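Local coordinates for protein NAD-dependent aldehyde dehydrogenase (Burkholderia multivorans, PDB 5UJU) that probably oxidises aldehydes to carboxylic acids with NAD+ as the electron acceptor, at residues Ala413-Gly417 and Leu440-Leu444; Pro354-Tyr358 and Phe452-Trp456; Asn322-Ile326 and Ser472-Ala476; Ala336-Ala340 and Ala379-Val384; Leu486-Ser492 and Val510-Leu516. All coordinates share one frame; numbering follows the deposited sequence.

Interaction 1 (Ala413-Gly417 and Leu440-Leu444); sequences ARAVG and LVLQL
At one border of the seven-stranded sheet of the aldehyde dehydrogenase fold, Ala413 and Val416 meet the leucines of strand 440-445. Ala413 lies near the end of helix 404-414, just before the outermost strand 418-421 begins. The contact is made mostly by alternate residues of the strand, Leu440, Leu442 and Leu444.

The CB of Ala413 touches CD2 of Leu440 at 3.6 Å. The same methyl lies 4.1 Å from CD1 of Leu442. Leu440 holds its CG anti to the backbone N (chi1 173°), and both of its methyls come within 4.1 Å of CG of Arg414. Of this arginine's side chain the aliphatic root makes the contact, and its backbone N lies against the same leucine. Its guanidinium group turns elsewhere and forms salt bridges with Asp422 and Asp411. Leu442 sets CD1 against the backbone O of Ala413, 3.4 Å away. That oxygen also accepts the backbone N-H of Val416, at 3.0 Å. Further along, CD2 of Leu444 is 4.1 Å from CG1 of Val416 and 3.9 Å from CA of Gly417. Trp456 packs on both Ala413 and Val416, and Phe462 of strand 460-466 lies against Leu442 and Leu444.

No hydrogen bond joins the two segments. Their attachment is apolar, made by leucine methyls, while the charge of Arg414 is directed to the two aspartates.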
# COMPACT_ATOMS: atom_id res chain seq x y z
N ALA A 413 -2.41 36.35 -14.40
CA ALA A 413 -2.65 35.62 -15.64
C ALA A 413 -3.02 36.55 -16.79
O ALA A 413 -2.75 36.22 -17.95
CB ALA A 413 -3.75 34.58 -15.43
N ARG A 414 -3.62 37.71 -16.50
CA ARG A 414 -3.99 38.64 -17.57
C ARG A 414 -2.80 39.02 -18.44
O ARG A 414 -2.96 39.23 -19.65
CB ARG A 414 -4.63 39.91 -16.99
CG ARG A 414 -6.08 39.77 -16.65
CD ARG A 414 -6.67 41.13 -16.27
NE ARG A 414 -8.09 41.02 -15.93
CZ ARG A 414 -8.56 41.07 -14.69
NH1 ARG A 414 -7.74 41.26 -13.68
NH2 ARG A 414 -9.87 40.95 -14.47
N ALA A 415 -1.62 39.14 -17.86
CA ALA A 415 -0.45 39.59 -18.60
C ALA A 415 0.17 38.50 -19.46
O ALA A 415 1.10 38.79 -20.22
CB ALA A 415 0.61 40.13 -17.64
N VAL A 416 -0.33 37.27 -19.39
CA VAL A 416 0.44 36.13 -19.89
C VAL A 416 0.26 35.89 -21.39
O VAL A 416 1.22 35.48 -22.06
CB VAL A 416 0.08 34.89 -19.06
CG1 VAL A 416 0.02 33.64 -19.91
CG2 VAL A 416 1.09 34.73 -17.94
N GLY A 417 -0.92 36.13 -21.95
CA GLY A 417 -1.08 35.98 -23.38
C GLY A 417 -2.04 36.99 -23.98
O GLY A 417 -2.07 38.15 -23.54
N LEU A 440 -11.42 33.97 -16.58
CA LEU A 440 -10.45 34.55 -17.51
C LEU A 440 -10.05 33.48 -18.52
O LEU A 440 -9.62 32.39 -18.13
CB LEU A 440 -9.22 35.06 -16.76
CG LEU A 440 -8.05 35.54 -17.63
CD1 LEU A 440 -8.40 36.83 -18.37
CD2 LEU A 440 -6.84 35.74 -16.75
N VAL A 441 -10.20 33.79 -19.81
CA VAL A 441 -9.84 32.86 -20.87
C VAL A 441 -8.80 33.52 -21.76
O VAL A 441 -9.02 34.63 -22.26
CB VAL A 441 -11.06 32.42 -21.70
CG1 VAL A 441 -10.61 31.40 -22.75
CG2 VAL A 441 -12.14 31.79 -20.80
N LEU A 442 -7.68 32.85 -21.94
CA LEU A 442 -6.54 33.39 -22.65
C LEU A 442 -6.21 32.53 -23.86
O LEU A 442 -6.52 31.34 -23.92
CB LEU A 442 -5.31 33.49 -21.75
CG LEU A 442 -5.54 34.31 -20.48
CD1 LEU A 442 -4.70 33.78 -19.33
CD2 LEU A 442 -5.23 35.76 -20.73
N GLN A 443 -5.56 33.15 -24.84
CA GLN A 443 -5.05 32.43 -25.99
C GLN A 443 -3.54 32.31 -25.85
O GLN A 443 -2.86 33.31 -25.58
CB GLN A 443 -5.40 33.14 -27.30
CG GLN A 443 -4.83 32.45 -28.53
CD GLN A 443 -5.23 33.12 -29.84
OE1 GLN A 443 -6.28 33.75 -29.95
NE2 GLN A 443 -4.38 32.97 -30.84
N LEU A 444 -3.02 31.09 -26.03
CA LEU A 444 -1.59 30.84 -26.08
C LEU A 444 -1.24 30.02 -27.31
O LEU A 444 -2.11 29.52 -28.03
CB LEU A 444 -1.10 30.12 -24.82
CG LEU A 444 -1.12 30.98 -23.57
CD1 LEU A 444 -0.69 30.14 -22.37
CD2 LEU A 444 -0.22 32.18 -23.76

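Interaction 2 (Pro354-Tyr358 and Phe452-Trp456); sequences PQNIY and FTQEW
Gln355 and Asn356 reach from the start of strand 356-360, in the mixed sheet of the aldehyde dehydrogenase fold, to the loop that links helix 449-452 to strand 460-466. The close part is polar. ND2 of Asn356 donates to the O of Phe452 at 2.7 Å, and the bond is nearly straight at 173°. The donor sits above the plane of that carbonyl. Gln355 keeps CG anti to its backbone N (chi1 177°) and stretches out to the loop, where its amide works at both ends. NE2 donates to the O of Gln454 at 2.9 Å, and OE1 accepts the N-H of Trp456 at 3.0 Å. A further bond from NE2 to OD1 of Asn356 couples the two amides and limits their rotation.

The aromatic part is apolar and buried. Tyr358 turns its edge toward the face of Phe452 in an offset edge-to-face pair, with centroids 6.0 Å apart and planes at 77°.

The outer side is looser. Glu455 is exposed there and only grazes OE1 of Gln355 with its CA. Water 1 also reaches this side, 2.7 Å from OE1 of Gln355. The same OE1 lies at the edge of the Trp456 ring, in its plane, 3.7 Å from CD1.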
# COMPACT_ATOMS: atom_id res chain seq x y z
N PRO A 354 -10.86 21.79 -16.00
CA PRO A 354 -9.84 21.89 -17.06
C PRO A 354 -9.12 23.23 -17.02
O PRO A 354 -9.69 24.28 -16.71
CB PRO A 354 -10.66 21.76 -18.36
CG PRO A 354 -12.03 22.28 -17.99
CD PRO A 354 -12.24 21.87 -16.54
N GLN A 355 -7.83 23.19 -17.35
CA GLN A 355 -7.06 24.42 -17.50
C GLN A 355 -6.56 24.64 -18.93
O GLN A 355 -6.66 25.76 -19.44
CB GLN A 355 -5.86 24.41 -16.54
CG GLN A 355 -4.97 25.64 -16.69
CD GLN A 355 -3.73 25.58 -15.82
OE1 GLN A 355 -3.79 25.81 -14.62
NE2 GLN A 355 -2.59 25.27 -16.43
N ASN A 356 -6.02 23.61 -19.57
CA ASN A 356 -5.40 23.72 -20.88
C ASN A 356 -6.30 23.10 -21.94
O ASN A 356 -6.75 21.96 -21.79
CB ASN A 356 -4.03 23.05 -20.89
CG ASN A 356 -3.03 23.72 -19.94
OD1 ASN A 356 -3.33 24.73 -19.30
ND2 ASN A 356 -1.84 23.16 -19.85
N ILE A 357 -6.57 23.86 -23.01
CA ILE A 357 -7.45 23.42 -24.08
C ILE A 357 -6.65 23.49 -25.39
O ILE A 357 -6.37 24.58 -25.90
CB ILE A 357 -8.72 24.29 -24.15
CG1 ILE A 357 -9.44 24.25 -22.79
CG2 ILE A 357 -9.65 23.80 -25.25
CD1 ILE A 357 -10.60 25.21 -22.68
N TYR A 358 -6.25 22.33 -25.91
CA TYR A 358 -5.40 22.26 -27.09
C TYR A 358 -6.25 22.17 -28.35
O TYR A 358 -7.13 21.30 -28.45
CB TYR A 358 -4.44 21.07 -27.02
CG TYR A 358 -3.57 21.06 -25.79
CD1 TYR A 358 -2.50 21.95 -25.65
CD2 TYR A 358 -3.81 20.16 -24.75
CE1 TYR A 358 -1.70 21.93 -24.51
CE2 TYR A 358 -3.02 20.14 -23.62
CZ TYR A 358 -1.98 21.02 -23.49
OH TYR A 358 -1.21 20.98 -22.35
N PHE A 452 1.80 27.33 -19.38
CA PHE A 452 0.62 26.51 -19.17
C PHE A 452 0.91 25.15 -18.54
O PHE A 452 -0.03 24.38 -18.34
CB PHE A 452 -0.19 26.35 -20.48
CG PHE A 452 0.55 25.70 -21.64
CD1 PHE A 452 0.86 26.45 -22.78
CD2 PHE A 452 0.85 24.34 -21.64
CE1 PHE A 452 1.51 25.87 -23.87
CE2 PHE A 452 1.51 23.76 -22.73
CZ PHE A 452 1.83 24.52 -23.84
N THR A 453 2.17 24.85 -18.22
CA THR A 453 2.47 23.71 -17.36
C THR A 453 2.52 24.11 -15.89
O THR A 453 2.79 23.26 -15.04
CB THR A 453 3.80 23.04 -17.72
OG1 THR A 453 4.87 23.99 -17.61
CG2 THR A 453 3.77 22.46 -19.14
N GLN A 454 2.24 25.36 -15.57
CA GLN A 454 2.08 25.76 -14.18
C GLN A 454 0.62 25.61 -13.80
O GLN A 454 -0.27 25.61 -14.65
CB GLN A 454 2.50 27.21 -13.94
CG GLN A 454 3.83 27.63 -14.50
CD GLN A 454 3.99 29.13 -14.42
OE1 GLN A 454 3.54 29.76 -13.46
NE2 GLN A 454 4.60 29.72 -15.44
N GLU A 455 0.38 25.46 -12.52
CA GLU A 455 -0.99 25.42 -12.04
C GLU A 455 -1.43 26.84 -11.73
O GLU A 455 -0.69 27.62 -11.13
CB GLU A 455 -1.10 24.49 -10.83
CG GLU A 455 -2.52 24.15 -10.41
CD GLU A 455 -2.80 24.52 -8.97
OE1 GLU A 455 -1.84 24.72 -8.19
OE2 GLU A 455 -4.00 24.61 -8.61
N TRP A 456 -2.59 27.21 -12.25
CA TRP A 456 -3.17 28.53 -12.03
C TRP A 456 -4.48 28.29 -11.30
O TRP A 456 -5.52 28.08 -11.93
CB TRP A 456 -3.39 29.26 -13.35
CG TRP A 456 -2.13 29.54 -14.09
CD1 TRP A 456 -1.43 28.67 -14.88
CD2 TRP A 456 -1.41 30.77 -14.11
NE1 TRP A 456 -0.33 29.29 -15.41
CE2 TRP A 456 -0.28 30.58 -14.94
CE3 TRP A 456 -1.60 32.02 -13.50
CZ2 TRP A 456 0.65 31.60 -15.18
CZ3 TRP A 456 -0.68 33.02 -13.74
CH2 TRP A 456 0.43 32.81 -14.57
O HOH W 1 -5.36 24.68 -12.70

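Interaction 3 (Asn322-Ile326 and Ser472-Ala476); sequences NQIVI and SLDLA
Val325 meets three residues of helix 469-483 with its two methyls. CG1 lies 3.8 Å from CB of Ser472 and 4.0 Å from CD2 of Leu473. CG2 touches that same leucine methyl and, at 4.0 Å, CB of Ala476. The valine holds CG1 anti to its backbone N (chi1 171°), which spreads the two branches along the helix. Leu473 starts out away from the strand, yet its CD2 comes back over the valine. Two residues earlier on the strand, the side chain of Gln323 lies against the same Ala476, with its CD 3.7 Å from CA of that alanine.

A water adds a polar link. Water 2 donates to the O of Ile326 at 2.6 Å and is hydrogen-bonded to OG of Ser472 at 3.0 Å. Thr466 and the O of Ser468 also bond to this hydroxyl.

Strand 323-326 and the helix run nearly antiparallel, with segment axes 9.0 Å apart at 167°. The strand lies between 356-360 and 487-491 in the sheet, and the helix covers one of its faces. Val497, Ala500 and Ala501 of helix 495-508 back Leu473, while Tyr358 packs on Ser472 and Leu475.

This is the helix-on-sheet packing of an alpha/beta domain. Methyl groups make most of the buried contact, and the water links the end of the strand to a hydroxyl that Thr466 and Ser468 also hold.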
# COMPACT_ATOMS: atom_id res chain seq x y z
N ASN A 322 -4.97 19.83 -15.65
CA ASN A 322 -6.09 19.19 -16.34
C ASN A 322 -6.23 19.78 -17.74
O ASN A 322 -6.15 20.99 -17.94
CB ASN A 322 -7.38 19.37 -15.55
CG ASN A 322 -7.29 18.71 -14.17
OD1 ASN A 322 -6.73 17.63 -14.03
ND2 ASN A 322 -7.83 19.37 -13.16
N GLN A 323 -6.48 18.90 -18.71
CA GLN A 323 -6.27 19.20 -20.12
C GLN A 323 -7.46 18.75 -20.95
O GLN A 323 -8.11 17.76 -20.63
CB GLN A 323 -5.00 18.52 -20.63
CG GLN A 323 -3.71 19.12 -20.08
CD GLN A 323 -2.50 18.26 -20.35
OE1 GLN A 323 -2.46 17.07 -20.01
NE2 GLN A 323 -1.50 18.84 -21.00
N ILE A 324 -7.75 19.51 -22.02
CA ILE A 324 -8.73 19.13 -23.02
C ILE A 324 -8.04 19.12 -24.38
O ILE A 324 -7.35 20.09 -24.73
CB ILE A 324 -9.94 20.09 -23.06
CG1 ILE A 324 -10.65 20.15 -21.71
CG2 ILE A 324 -10.93 19.64 -24.12
CD1 ILE A 324 -11.82 21.14 -21.73
N VAL A 325 -8.22 18.05 -25.14
CA VAL A 325 -7.72 17.95 -26.51
C VAL A 325 -8.91 18.02 -27.44
O VAL A 325 -9.80 17.16 -27.39
CB VAL A 325 -6.92 16.65 -26.74
CG1 VAL A 325 -6.61 16.49 -28.23
CG2 VAL A 325 -5.62 16.65 -25.92
N ILE A 326 -8.96 19.06 -28.28
CA ILE A 326 -10.04 19.24 -29.24
C ILE A 326 -9.51 18.89 -30.63
O ILE A 326 -8.65 19.59 -31.18
CB ILE A 326 -10.63 20.66 -29.22
CG1 ILE A 326 -11.18 20.98 -27.82
CG2 ILE A 326 -11.73 20.75 -30.26
CD1 ILE A 326 -11.90 22.32 -27.72
N SER A 472 -1.03 17.73 -29.86
CA SER A 472 -1.87 17.92 -28.69
C SER A 472 -1.83 16.70 -27.78
O SER A 472 -1.67 16.82 -26.55
CB SER A 472 -3.31 18.20 -29.10
OG SER A 472 -3.41 19.34 -29.93
N LEU A 473 -1.95 15.51 -28.37
CA LEU A 473 -2.04 14.29 -27.59
C LEU A 473 -0.70 13.91 -27.00
O LEU A 473 -0.63 13.42 -25.86
CB LEU A 473 -2.59 13.15 -28.46
CG LEU A 473 -4.09 13.26 -28.71
CD1 LEU A 473 -4.52 12.29 -29.79
CD2 LEU A 473 -4.86 13.02 -27.39
N ASP A 474 0.38 14.10 -27.76
CA ASP A 474 1.71 13.83 -27.22
C ASP A 474 2.00 14.77 -26.06
O ASP A 474 2.54 14.36 -25.02
CB ASP A 474 2.76 13.99 -28.32
CG ASP A 474 4.17 13.67 -27.82
OD1 ASP A 474 4.40 12.52 -27.40
OD2 ASP A 474 5.03 14.57 -27.84
N LEU A 475 1.66 16.05 -26.22
CA LEU A 475 1.88 17.03 -25.17
C LEU A 475 1.04 16.71 -23.93
O LEU A 475 1.55 16.77 -22.80
CB LEU A 475 1.55 18.42 -25.71
CG LEU A 475 2.05 19.58 -24.86
CD1 LEU A 475 3.53 19.41 -24.61
CD2 LEU A 475 1.78 20.89 -25.57
N ALA A 476 -0.23 16.36 -24.12
CA ALA A 476 -1.12 16.13 -22.98
C ALA A 476 -0.64 14.95 -22.14
O ALA A 476 -0.58 15.03 -20.91
CB ALA A 476 -2.55 15.91 -23.46
O HOH W 2 -6.10 18.91 -31.12

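Interaction 4 (Ala336-Ala340 and Ala379-Val384); sequences AKNIA and AIAGAV
Ala336 and Ala340 sit one turn apart on helix 332-344 and press their small side chains against helix 373-388. The segment axes come within 8.2 Å and cross at -57°. Short side chains on both helices permit this closeness.

The CB of Ala340 is a bump between two neighbours. It lies 3.7 Å from CB of Ala383 and 3.6 Å from CG2 of Val384. The valine places CG1 anti to its backbone N (chi1 172°), and it is the other methyl, CG2, that meets the alanine. In return, CB of Ala383 fits against the backbone between Ala336 and Ala340, 4.0 Å from the O of Ala336 and 4.1 Å from CA of Lys337. A turn earlier, CB of Ala336 rests on the main chain of Ala379, 3.6 Å from its O, with the CB of Ala379 beside it.

Larger residues close the sheet side. Ile339 and Ile380 touch through their CG2 methyls at 4.1 Å, and both reach down to Ile326 and Ile357. On the other rim Lys337 starts away from helix 373-388 and is exposed.

The two helices thus form an alanine-rich crossing above a beta sheet, a helix layer of the three-layer alpha/beta/alpha architecture seen in aldehyde dehydrogenase catalytic domains.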
# COMPACT_ATOMS: atom_id res chain seq x y z
N ALA A 336 -18.70 23.36 -27.05
CA ALA A 336 -18.26 24.61 -26.44
C ALA A 336 -19.05 24.91 -25.17
O ALA A 336 -18.48 25.35 -24.17
CB ALA A 336 -18.40 25.76 -27.44
N LYS A 337 -20.36 24.67 -25.18
CA LYS A 337 -21.16 24.93 -23.99
C LYS A 337 -20.74 24.01 -22.84
O LYS A 337 -20.66 24.44 -21.69
CB LYS A 337 -22.65 24.77 -24.30
CG LYS A 337 -23.57 25.33 -23.23
CD LYS A 337 -25.04 25.15 -23.59
CE LYS A 337 -25.89 26.26 -22.95
NZ LYS A 337 -27.22 25.80 -22.46
N ASN A 338 -20.48 22.73 -23.15
CA ASN A 338 -20.06 21.80 -22.11
C ASN A 338 -18.72 22.22 -21.52
O ASN A 338 -18.55 22.24 -20.29
CB ASN A 338 -19.99 20.38 -22.68
CG ASN A 338 -19.49 19.37 -21.65
OD1 ASN A 338 -18.29 19.29 -21.37
ND2 ASN A 338 -20.41 18.57 -21.10
N ILE A 339 -17.77 22.57 -22.37
CA ILE A 339 -16.49 23.06 -21.88
C ILE A 339 -16.69 24.32 -21.04
O ILE A 339 -16.06 24.49 -19.99
CB ILE A 339 -15.53 23.32 -23.06
CG1 ILE A 339 -15.06 21.99 -23.65
CG2 ILE A 339 -14.37 24.22 -22.63
CD1 ILE A 339 -14.29 22.14 -24.95
N ALA A 340 -17.59 25.20 -21.49
CA ALA A 340 -17.85 26.44 -20.77
C ALA A 340 -18.38 26.18 -19.36
O ALA A 340 -17.97 26.84 -18.40
CB ALA A 340 -18.84 27.30 -21.55
N ALA A 379 -15.97 30.31 -29.83
CA ALA A 379 -17.12 29.52 -29.38
C ALA A 379 -17.03 29.25 -27.88
O ALA A 379 -18.02 29.35 -27.16
CB ALA A 379 -17.21 28.22 -30.18
N ILE A 380 -15.83 28.92 -27.40
CA ILE A 380 -15.64 28.68 -25.97
C ILE A 380 -15.79 29.98 -25.19
O ILE A 380 -16.55 30.05 -24.21
CB ILE A 380 -14.28 28.01 -25.72
CG1 ILE A 380 -14.26 26.63 -26.40
CG2 ILE A 380 -14.00 27.94 -24.21
CD1 ILE A 380 -12.90 26.00 -26.48
N ALA A 381 -15.07 31.03 -25.61
CA ALA A 381 -15.11 32.29 -24.87
C ALA A 381 -16.53 32.84 -24.81
O ALA A 381 -16.98 33.29 -23.75
CB ALA A 381 -14.18 33.32 -25.51
N GLY A 382 -17.26 32.78 -25.92
CA GLY A 382 -18.60 33.33 -25.94
C GLY A 382 -19.58 32.53 -25.10
O GLY A 382 -20.46 33.10 -24.46
N ALA A 383 -19.45 31.20 -25.10
CA ALA A 383 -20.31 30.40 -24.25
C ALA A 383 -20.02 30.67 -22.77
O ALA A 383 -20.93 30.68 -21.95
CB ALA A 383 -20.16 28.91 -24.57
N VAL A 384 -18.74 30.92 -22.44
CA VAL A 384 -18.40 31.24 -21.05
C VAL A 384 -19.00 32.58 -20.66
O VAL A 384 -19.59 32.72 -19.58
CB VAL A 384 -16.88 31.23 -20.84
CG1 VAL A 384 -16.55 31.77 -19.44
CG2 VAL A 384 -16.32 29.82 -20.98

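Interaction 5 (Leu486-Ser492 and Val510-Leu516); sequences LTLSVYS and VALSINL
Tyr491 OH donates to the O of Leu516 at 2.7 Å, and Asn515 reaches back to Ser492 with both ends of its amide. Asn515 sets CG beside its backbone N, opposite the carbonyl carbon (chi1 -69°), which brings the amide to Ser492. OD1 of Asn515 accepts the N-H of Ser492 in the carbonyl plane, on a lone pair, at 3.0 Å. ND2 of Asn515 donates an N-H to the O of Ser492, also at 3.0 Å. The two bonds fix the rotation of the amide.

Between these strand ends and Leu486 runs a parallel ladder. Leu488 N and O bond to Ala511 O and Ser513 N, and Val490 N and O bond to Ser513 O and Asn515 N. The last bond is almost straight at 177°. Water 3 bridges Leu486 O and Ala511 N where the strands begin. Water 4 joins Ser489 OG to Leu516 N and lies over a face of the Tyr491 ring.

Leu488, Val490, Leu512 and Ile514 pack on one face of the sheet. CD1 of Leu512 meets CD2 of Leu488 at 3.8 Å and CG1 of Val490 at 3.9 Å. Helix 495-508 covers this face and connects the strands in a beta-alpha-beta crossover. Beyond strand 511-514 the sheet continues into the second subunit, whose Arg560 bonds to Ser513.

Main-chain bonds fix the strand register, and the side-chain bonds of Tyr491 and Asn515 extend the attachment past the ladder's end.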
# COMPACT_ATOMS: atom_id res chain seq x y z
N LEU A 486 -5.52 15.16 -12.88
CA LEU A 486 -6.68 14.40 -12.45
C LEU A 486 -7.63 14.05 -13.58
O LEU A 486 -8.27 13.00 -13.53
CB LEU A 486 -7.46 15.17 -11.37
CG LEU A 486 -6.81 15.25 -9.99
CD1 LEU A 486 -7.80 15.91 -9.03
CD2 LEU A 486 -6.37 13.87 -9.46
N THR A 487 -7.77 14.90 -14.61
CA THR A 487 -8.67 14.59 -15.70
C THR A 487 -8.04 14.96 -17.03
O THR A 487 -7.23 15.88 -17.13
CB THR A 487 -10.03 15.30 -15.56
OG1 THR A 487 -9.84 16.72 -15.58
CG2 THR A 487 -10.74 14.91 -14.25
N LEU A 488 -8.44 14.21 -18.05
CA LEU A 488 -8.11 14.47 -19.45
C LEU A 488 -9.37 14.26 -20.27
O LEU A 488 -10.06 13.26 -20.10
CB LEU A 488 -6.99 13.55 -19.94
CG LEU A 488 -6.69 13.60 -21.44
CD1 LEU A 488 -6.08 14.96 -21.84
CD2 LEU A 488 -5.78 12.43 -21.82
N SER A 489 -9.67 15.21 -21.15
CA SER A 489 -10.91 15.22 -21.93
C SER A 489 -10.56 15.36 -23.41
O SER A 489 -9.72 16.18 -23.78
CB SER A 489 -11.82 16.38 -21.47
OG SER A 489 -13.07 16.40 -22.15
N VAL A 490 -11.19 14.55 -24.26
CA VAL A 490 -10.89 14.58 -25.68
C VAL A 490 -12.18 14.71 -26.48
O VAL A 490 -13.19 14.07 -26.17
CB VAL A 490 -10.08 13.34 -26.13
CG1 VAL A 490 -10.87 12.06 -25.90
CG2 VAL A 490 -9.66 13.47 -27.62
N TYR A 491 -12.14 15.53 -27.53
CA TYR A 491 -13.23 15.70 -28.48
C TYR A 491 -12.70 15.28 -29.84
O TYR A 491 -11.78 15.91 -30.37
CB TYR A 491 -13.72 17.15 -28.52
CG TYR A 491 -14.42 17.56 -27.26
CD1 TYR A 491 -15.80 17.46 -27.15
CD2 TYR A 491 -13.70 18.03 -26.16
CE1 TYR A 491 -16.46 17.82 -25.98
CE2 TYR A 491 -14.34 18.39 -24.98
CZ TYR A 491 -15.72 18.29 -24.90
OH TYR A 491 -16.37 18.65 -23.75
N SER A 492 -13.26 14.20 -30.39
CA SER A 492 -12.91 13.75 -31.73
C SER A 492 -14.01 12.86 -32.27
O SER A 492 -14.61 12.08 -31.52
CB SER A 492 -11.58 12.99 -31.74
OG SER A 492 -11.27 12.57 -33.06
N VAL A 510 -4.02 9.12 -16.19
CA VAL A 510 -5.09 10.08 -15.95
C VAL A 510 -6.38 9.56 -16.55
O VAL A 510 -6.38 8.97 -17.64
CB VAL A 510 -4.73 11.48 -16.51
CG1 VAL A 510 -4.45 11.41 -18.02
CG2 VAL A 510 -5.80 12.50 -16.20
N ALA A 511 -7.47 9.76 -15.83
CA ALA A 511 -8.79 9.33 -16.29
C ALA A 511 -9.22 10.13 -17.52
O ALA A 511 -9.02 11.34 -17.59
CB ALA A 511 -9.81 9.48 -15.17
N LEU A 512 -9.81 9.43 -18.48
CA LEU A 512 -10.17 10.00 -19.78
C LEU A 512 -11.68 10.17 -19.91
O LEU A 512 -12.44 9.23 -19.64
CB LEU A 512 -9.67 9.11 -20.91
CG LEU A 512 -9.96 9.61 -22.33
CD1 LEU A 512 -9.18 10.88 -22.62
CD2 LEU A 512 -9.62 8.53 -23.34
N SER A 513 -12.11 11.34 -20.37
CA SER A 513 -13.49 11.60 -20.75
C SER A 513 -13.55 11.86 -22.25
O SER A 513 -12.70 12.58 -22.79
CB SER A 513 -14.06 12.79 -19.97
OG SER A 513 -14.03 12.55 -18.56
N ILE A 514 -14.54 11.28 -22.92
CA ILE A 514 -14.62 11.28 -24.39
C ILE A 514 -15.91 11.96 -24.83
O ILE A 514 -17.00 11.54 -24.42
CB ILE A 514 -14.54 9.85 -24.95
CG1 ILE A 514 -13.23 9.18 -24.53
CG2 ILE A 514 -14.65 9.88 -26.47
CD1 ILE A 514 -13.34 7.67 -24.39
N ASN A 515 -15.79 12.99 -25.66
CA ASN A 515 -16.92 13.64 -26.34
C ASN A 515 -18.02 14.05 -25.37
O ASN A 515 -19.20 13.74 -25.57
CB ASN A 515 -17.48 12.75 -27.46
CG ASN A 515 -16.51 12.60 -28.61
OD1 ASN A 515 -15.76 13.53 -28.91
ND2 ASN A 515 -16.50 11.43 -29.24
N LEU A 516 -17.64 14.75 -24.31
CA LEU A 516 -18.62 15.29 -23.36
C LEU A 516 -19.34 16.48 -23.97
O LEU A 516 -18.86 17.62 -23.91
CB LEU A 516 -17.94 15.67 -22.05
CG LEU A 516 -17.24 14.57 -21.25
CD1 LEU A 516 -16.75 15.14 -19.93
CD2 LEU A 516 -18.17 13.35 -21.02
O HOH W 3 -7.09 10.48 -13.11
O HOH W 4 -14.94 15.17 -23.66

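Overall arrangement
Interactions 1, 2, 3 and 5 all reach one mixed sheet, and interaction 4 lies on it through Ile339 and Ile380. Interaction 1 is at the 418-421 border and interaction 5 at the other side, where the sheet continues into the second subunit; their centres are 23 Å apart. Interaction 1 touches interaction 2 through Trp456, whose CZ3 is 3.8 Å from CA of Ala413. Interactions 3 and 5 are closest, their centres 9 Å apart, because strands 323-326 and 487-491 are neighbours. Tyr491 and Leu516 of interaction 5 also meet Asn338 of interaction 4. The bound sodium ion, sited at Gly348 and Gly458, is about 5 Å from the Gln355 side chain of interaction 2.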